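Uronate isomerase (Caulobacter crescentus, PDB 2Q01) catalyses the isomerisation of D-glucuronate to D-fructuronate and of D-galacturonate to D-tagaturonate in pentose and glucuronate interconversion. Local coordinates at residues A82-S87 against P92-R97; S105-F110 against T130-A135. All blocks are in the same frame, centred on the assembly; numbering follows the deposited sequence.

Contact 1: residues A82-S87 against P92-R97; sequences ALKVRS and PDTDPR
Lys84 lays its aliphatic chain over the backbone of Pro92 and Thr94, closing a surface loop that runs from helix 67-74 to helix 96-105 in this member of the TIM-barrel clan. The chain doubles back without forming strands: the CA atoms of Lys84 and Pro92 come within 5.3 Å, yet no hydrogen bond joins the two segments. Lys84 turns the corner with a positive phi of 56°, the left-handed helical region.

The tight part is built of methylenes set against carbonyl oxygens. CE of Lys84 sits 3.2 Å from Thr94 O and also approaches Pro92 O, so two backbone oxygens lie beside the carbon next to the ammonium. Nearer the root, CG of Lys84 is 3.4 Å from Thr94 OG1 as the lysine and threonine side chains pass side by side, running opposite ways. That hydroxyl is spoken for by Asp81 O; a chi1 of 51° tucks it in over its own backbone, where CG of Lys84 meets it. The ring of Pro92 fills the other half, its CG 3.4 Å from Val85 O. Behind this layer Val85 is buried and packs on Phe70 of helix 67-74, as does Leu83.

The opposite character shows at Arg86, Asp93 and Asp95, which are exposed and whose CB atoms are directed away from the other segment. Asp95 occupies the N-cap position of helix 96-105, though its side chain makes no capping bond. Just beyond it, Arg97 turns to helix 138-149 and forms salt bridges with Asp139 and Asp143. The outer end of the lysine is looser: NZ of Lys84 stands 3.7 Å from CG of Pro96, with Thr94 O farther off.

Contact 2: residues S105-F110 against T130-A135; sequences SHFYLF and TEFLEA
Phe107 reaches from a 3-10 turn to Phe132 and Leu133, tying together the loops at the two ends of helix 114-126. Its CB already points toward 130-135, and CG, anti to the backbone N (chi1 -173°), carries the ring onward. CD2 of Phe107 is the first atom to touch, 3.6 Å from CB of Leu133. One step farther, CE2 of Phe107 meets CE2 of Phe132, also at 3.6 Å, with CZ of Phe132 slightly more distant. The two ring planes are tilted by 36°, with centroids 5.6 Å apart, while CD1 of Leu133 lies over one face of the Phe107 ring near its rim. An alanine in place of Phe107 would probably leave a gap beside CB of Leu133 and the Phe132 ring without this neighbour. At the outer margin Ser105 OG, hydrogen-bonded to Arg101 O, rests 3.5 Å from Ala135 CB. Phe132 also makes a cation-pi contact with Arg5. Around this apolar patch, Leu119 and Asn120 of helix 114-126 pack on Phe107, and Trp100, Phe103 and Ala104 of helix 96-105 on Leu133.

Overall arrangement
Contacts 1 and 2 follow one another along the chain, on the same side of its centre and with helix 96-105 between them: contact 1 leads into its start, contact 2 begins at its end. Their centres are 19 Å apart, and they do not touch. Contact 1 lies at the surface and relies on a lysine chain and the Pro92 ring against carbonyl oxygens; contact 2 is buried and mostly hydrocarbon, with two phenylalanines and a leucine. Neither has a hydrogen bond across its segments. Both lean on helix 67-74, but only contact 2 meets another chain, where Tyr108 packs edge-to-face with Tyr410 of the second subunit.

Contact 1: residues A82-S87 against P92-R97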
loop_
_atom_site.group_PDB
_atom_site.type_symbol
_atom_site.label_atom_id
_atom_site.label_comp_id
_atom_site.label_asym_id
_atom_site.label_seq_id
_atom_site.Cartn_x
_atom_site.Cartn_y
_atom_site.Cartn_z
ATOM N N ALA B 82 4.917 34.999 -11.552
ATOM C CA ALA B 82 5.657 35.540 -10.409
ATOM C C ALA B 82 7.009 34.856 -10.207
ATOM O O ALA B 82 7.927 35.461 -9.659
ATOM C CB ALA B 82 4.819 35.451 -9.136
ATOM N N LEU B 83 7.123 33.611 -10.671
ATOM C CA LEU B 83 8.341 32.809 -10.526
ATOM C C LEU B 83 9.130 32.659 -11.830
ATOM O O LEU B 83 10.027 31.812 -11.916
ATOM C CB LEU B 83 8.002 31.423 -9.964
ATOM C CG LEU B 83 7.291 31.367 -8.612
ATOM C CD1 LEU B 83 6.660 30.003 -8.418
ATOM C CD2 LEU B 83 8.236 31.714 -7.454
ATOM N N LYS B 84 8.787 33.481 -12.828
ATOM C CA LYS B 84 9.427 33.496 -14.161
ATOM C C LYS B 84 9.412 32.160 -14.913
ATOM O O LYS B 84 10.356 31.842 -15.648
ATOM C CB LYS B 84 10.860 34.060 -14.096
ATOM C CG LYS B 84 11.016 35.466 -14.653
ATOM C CD LYS B 84 12.463 35.758 -15.020
ATOM C CE LYS B 84 12.539 36.628 -16.267
ATOM N NZ LYS B 84 13.924 36.761 -16.781
ATOM N N VAL B 85 8.338 31.390 -14.737
ATOM C CA VAL B 85 8.208 30.083 -15.392
ATOM C C VAL B 85 7.784 30.281 -16.843
ATOM O O VAL B 85 6.767 30.930 -17.109
ATOM C CB VAL B 85 7.184 29.159 -14.668
ATOM C CG1 VAL B 85 7.098 27.800 -15.353
ATOM C CG2 VAL B 85 7.543 28.992 -13.194
ATOM N N ARG B 86 8.573 29.722 -17.763
ATOM C CA ARG B 86 8.312 29.808 -19.201
ATOM C C ARG B 86 6.884 29.402 -19.565
ATOM O O ARG B 86 6.450 28.277 -19.303
ATOM C CB ARG B 86 9.333 28.979 -19.995
ATOM C CG ARG B 86 9.071 28.933 -21.499
ATOM C CD ARG B 86 10.274 28.426 -22.272
ATOM N NE ARG B 86 11.280 29.469 -22.444
ATOM C CZ ARG B 86 12.427 29.311 -23.098
ATOM N NH1 ARG B 86 12.731 28.146 -23.656
ATOM N NH2 ARG B 86 13.274 30.326 -23.197
ATOM N N SER B 87 6.167 30.361 -20.142
ATOM C CA SER B 87 4.805 30.182 -20.625
ATOM C C SER B 87 4.846 29.692 -22.076
ATOM O O SER B 87 5.927 29.449 -22.625
ATOM C CB SER B 87 4.060 31.519 -20.518
ATOM O OG SER B 87 2.726 31.427 -20.974
ATOM N N PRO B 92 8.256 35.217 -18.817
ATOM C CA PRO B 92 7.526 36.338 -18.208
ATOM C C PRO B 92 8.368 37.584 -17.919
ATOM O O PRO B 92 9.593 37.502 -17.787
ATOM C CB PRO B 92 7.007 35.748 -16.893
ATOM C CG PRO B 92 6.955 34.298 -17.129
ATOM C CD PRO B 92 8.150 34.007 -17.984
ATOM N N ASP B 93 7.681 38.719 -17.797
ATOM C CA ASP B 93 8.304 40.040 -17.673
ATOM C C ASP B 93 8.857 40.348 -16.281
ATOM O O ASP B 93 9.446 41.411 -16.075
ATOM C CB ASP B 93 7.299 41.136 -18.066
ATOM C CG ASP B 93 6.919 41.095 -19.541
ATOM O OD1 ASP B 93 6.913 42.171 -20.175
ATOM O OD2 ASP B 93 6.618 40.002 -20.069
ATOM N N THR B 94 8.670 39.431 -15.334
ATOM C CA THR B 94 9.057 39.671 -13.939
ATOM C C THR B 94 10.572 39.635 -13.697
ATOM O O THR B 94 11.318 38.987 -14.430
ATOM C CB THR B 94 8.328 38.713 -12.959
ATOM O OG1 THR B 94 8.467 37.360 -13.404
ATOM C CG2 THR B 94 6.843 39.072 -12.863
ATOM N N ASP B 95 11.004 40.364 -12.670
ATOM C CA ASP B 95 12.405 40.457 -12.265
ATOM C C ASP B 95 12.859 39.136 -11.625
ATOM O O ASP B 95 12.202 38.653 -10.696
ATOM C CB ASP B 95 12.553 41.616 -11.266
ATOM C CG ASP B 95 13.993 42.076 -11.085
ATOM O OD1 ASP B 95 14.326 42.536 -9.973
ATOM O OD2 ASP B 95 14.789 42.003 -12.044
ATOM N N PRO B 96 13.967 38.538 -12.129
ATOM C CA PRO B 96 14.535 37.305 -11.566
ATOM C C PRO B 96 14.805 37.381 -10.064
ATOM O O PRO B 96 14.664 36.377 -9.368
ATOM C CB PRO B 96 15.855 37.148 -12.327
ATOM C CG PRO B 96 15.607 37.798 -13.619
ATOM C CD PRO B 96 14.739 38.984 -13.305
ATOM N N ARG B 97 15.179 38.566 -9.583
ATOM C CA ARG B 97 15.407 38.802 -8.163
ATOM C C ARG B 97 14.101 38.705 -7.384
ATOM O O ARG B 97 14.064 38.117 -6.300
ATOM C CB ARG B 97 16.045 40.175 -7.954
ATOM C CG ARG B 97 16.782 40.340 -6.639
ATOM C CD ARG B 97 17.306 41.756 -6.508
ATOM N NE ARG B 97 18.599 41.790 -5.836
ATOM C CZ ARG B 97 19.773 41.790 -6.463
ATOM N NH1 ARG B 97 20.896 41.820 -5.762
ATOM N NH2 ARG B 97 19.828 41.764 -7.788
#

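Contact 2: residues S105-F110 against T130-A135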
loop_
_atom_site.group_PDB
_atom_site.type_symbol
_atom_site.label_atom_id
_atom_site.label_comp_id
_atom_site.label_asym_id
_atom_site.label_seq_id
_atom_site.Cartn_x
_atom_site.Cartn_y
_atom_site.Cartn_z
ATOM N N SER B 105 10.625 33.492 0.397
ATOM C CA SER B 105 9.549 33.771 1.363
ATOM C C SER B 105 8.576 32.606 1.541
ATOM O O SER B 105 7.764 32.604 2.468
ATOM C CB SER B 105 8.772 35.020 0.953
ATOM O OG SER B 105 9.634 36.139 0.855
ATOM N N HIS B 106 8.668 31.626 0.645
ATOM C CA HIS B 106 7.819 30.442 0.675
ATOM C C HIS B 106 8.625 29.146 0.789
ATOM O O HIS B 106 8.088 28.059 0.586
ATOM C CB HIS B 106 6.926 30.406 -0.566
ATOM C CG HIS B 106 5.830 31.423 -0.547
ATOM N ND1 HIS B 106 5.854 32.556 -1.330
ATOM C CD2 HIS B 106 4.681 31.480 0.165
ATOM C CE1 HIS B 106 4.762 33.266 -1.106
ATOM N NE2 HIS B 106 4.034 32.636 -0.201
ATOM N N PHE B 107 9.907 29.268 1.130
ATOM C CA PHE B 107 10.802 28.114 1.252
ATOM C C PHE B 107 10.413 27.185 2.411
ATOM O O PHE B 107 10.714 25.995 2.376
ATOM C CB PHE B 107 12.263 28.581 1.351
ATOM C CG PHE B 107 13.277 27.466 1.321
ATOM C CD1 PHE B 107 13.231 26.483 0.331
ATOM C CD2 PHE B 107 14.290 27.405 2.279
ATOM C CE1 PHE B 107 14.167 25.447 0.306
ATOM C CE2 PHE B 107 15.233 26.380 2.258
ATOM C CZ PHE B 107 15.173 25.399 1.267
ATOM N N TYR B 108 9.714 27.734 3.410
ATOM C CA TYR B 108 9.167 26.965 4.545
ATOM C C TYR B 108 8.196 25.843 4.131
ATOM O O TYR B 108 8.019 24.865 4.855
ATOM C CB TYR B 108 8.487 27.912 5.551
ATOM C CG TYR B 108 7.170 28.498 5.078
ATOM C CD1 TYR B 108 7.144 29.613 4.241
ATOM C CD2 TYR B 108 5.950 27.942 5.467
ATOM C CE1 TYR B 108 5.946 30.151 3.801
ATOM C CE2 TYR B 108 4.743 28.479 5.031
ATOM C CZ TYR B 108 4.752 29.581 4.193
ATOM O OH TYR B 108 3.574 30.130 3.746
ATOM N N LEU B 109 7.579 25.994 2.964
ATOM C CA LEU B 109 6.628 25.004 2.468
ATOM C C LEU B 109 7.277 23.631 2.315
ATOM O O LEU B 109 6.621 22.601 2.472
ATOM C CB LEU B 109 6.032 25.455 1.133
ATOM C CG LEU B 109 4.642 26.090 1.191
ATOM C CD1 LEU B 109 4.391 26.712 2.557
ATOM C CD2 LEU B 109 4.477 27.125 0.088
ATOM N N PHE B 110 8.570 23.627 2.008
ATOM C CA PHE B 110 9.297 22.396 1.706
ATOM C C PHE B 110 9.789 21.607 2.929
ATOM O O PHE B 110 10.536 20.642 2.786
ATOM C CB PHE B 110 10.442 22.701 0.739
ATOM C CG PHE B 110 9.981 23.289 -0.567
ATOM C CD1 PHE B 110 9.998 24.665 -0.774
ATOM C CD2 PHE B 110 9.516 22.465 -1.587
ATOM C CE1 PHE B 110 9.565 25.211 -1.979
ATOM C CE2 PHE B 110 9.082 23.001 -2.796
ATOM C CZ PHE B 110 9.106 24.374 -2.993
ATOM N N THR B 130 26.132 29.492 4.694
ATOM C CA THR B 130 26.212 29.196 6.119
ATOM C C THR B 130 24.930 29.560 6.873
ATOM O O THR B 130 24.728 29.127 8.009
ATOM C CB THR B 130 27.467 29.842 6.772
ATOM O OG1 THR B 130 27.523 29.480 8.156
ATOM C CG2 THR B 130 27.449 31.367 6.647
ATOM N N GLU B 131 24.067 30.342 6.231
ATOM C CA GLU B 131 22.774 30.712 6.811
ATOM C C GLU B 131 21.623 30.086 6.024
ATOM O O GLU B 131 21.737 29.866 4.820
ATOM C CB GLU B 131 22.619 32.234 6.853
ATOM C CG GLU B 131 23.627 32.949 7.746
ATOM C CD GLU B 131 23.955 34.354 7.260
ATOM O OE1 GLU B 131 23.089 34.997 6.624
ATOM O OE2 GLU B 131 25.086 34.817 7.517
ATOM N N PHE B 132 20.524 29.802 6.720
ATOM C CA PHE B 132 19.341 29.190 6.123
ATOM C C PHE B 132 18.555 30.227 5.330
ATOM O O PHE B 132 18.435 31.381 5.754
ATOM C CB PHE B 132 18.453 28.600 7.219
ATOM C CG PHE B 132 17.537 27.507 6.747
ATOM C CD1 PHE B 132 17.948 26.178 6.775
ATOM C CD2 PHE B 132 16.251 27.799 6.294
ATOM C CE1 PHE B 132 17.103 25.160 6.346
ATOM C CE2 PHE B 132 15.399 26.788 5.861
ATOM C CZ PHE B 132 15.826 25.466 5.887
ATOM N N LEU B 133 18.023 29.796 4.190
ATOM C CA LEU B 133 17.250 30.658 3.309
ATOM C C LEU B 133 15.982 31.157 3.988
ATOM O O LEU B 133 15.183 30.373 4.501
ATOM C CB LEU B 133 16.900 29.926 2.014
ATOM C CG LEU B 133 17.060 30.725 0.718
ATOM C CD1 LEU B 133 16.203 30.132 -0.389
ATOM C CD2 LEU B 133 16.715 32.188 0.943
ATOM N N GLU B 134 15.812 32.473 3.984
ATOM C CA GLU B 134 14.597 33.113 4.481
ATOM C C GLU B 134 14.235 34.303 3.597
ATOM O O GLU B 134 14.890 34.546 2.580
ATOM C CB GLU B 134 14.794 33.572 5.929
ATOM C CG GLU B 134 14.677 32.457 6.966
ATOM C CD GLU B 134 15.181 32.862 8.343
ATOM O OE1 GLU B 134 15.286 31.974 9.216
ATOM O OE2 GLU B 134 15.476 34.061 8.551
ATOM N N ALA B 135 13.195 35.038 3.986
ATOM C CA ALA B 135 12.799 36.264 3.291
ATOM C C ALA B 135 13.855 37.370 3.410
ATOM O O ALA B 135 14.164 38.050 2.430
ATOM C CB ALA B 135 11.451 36.752 3.801
#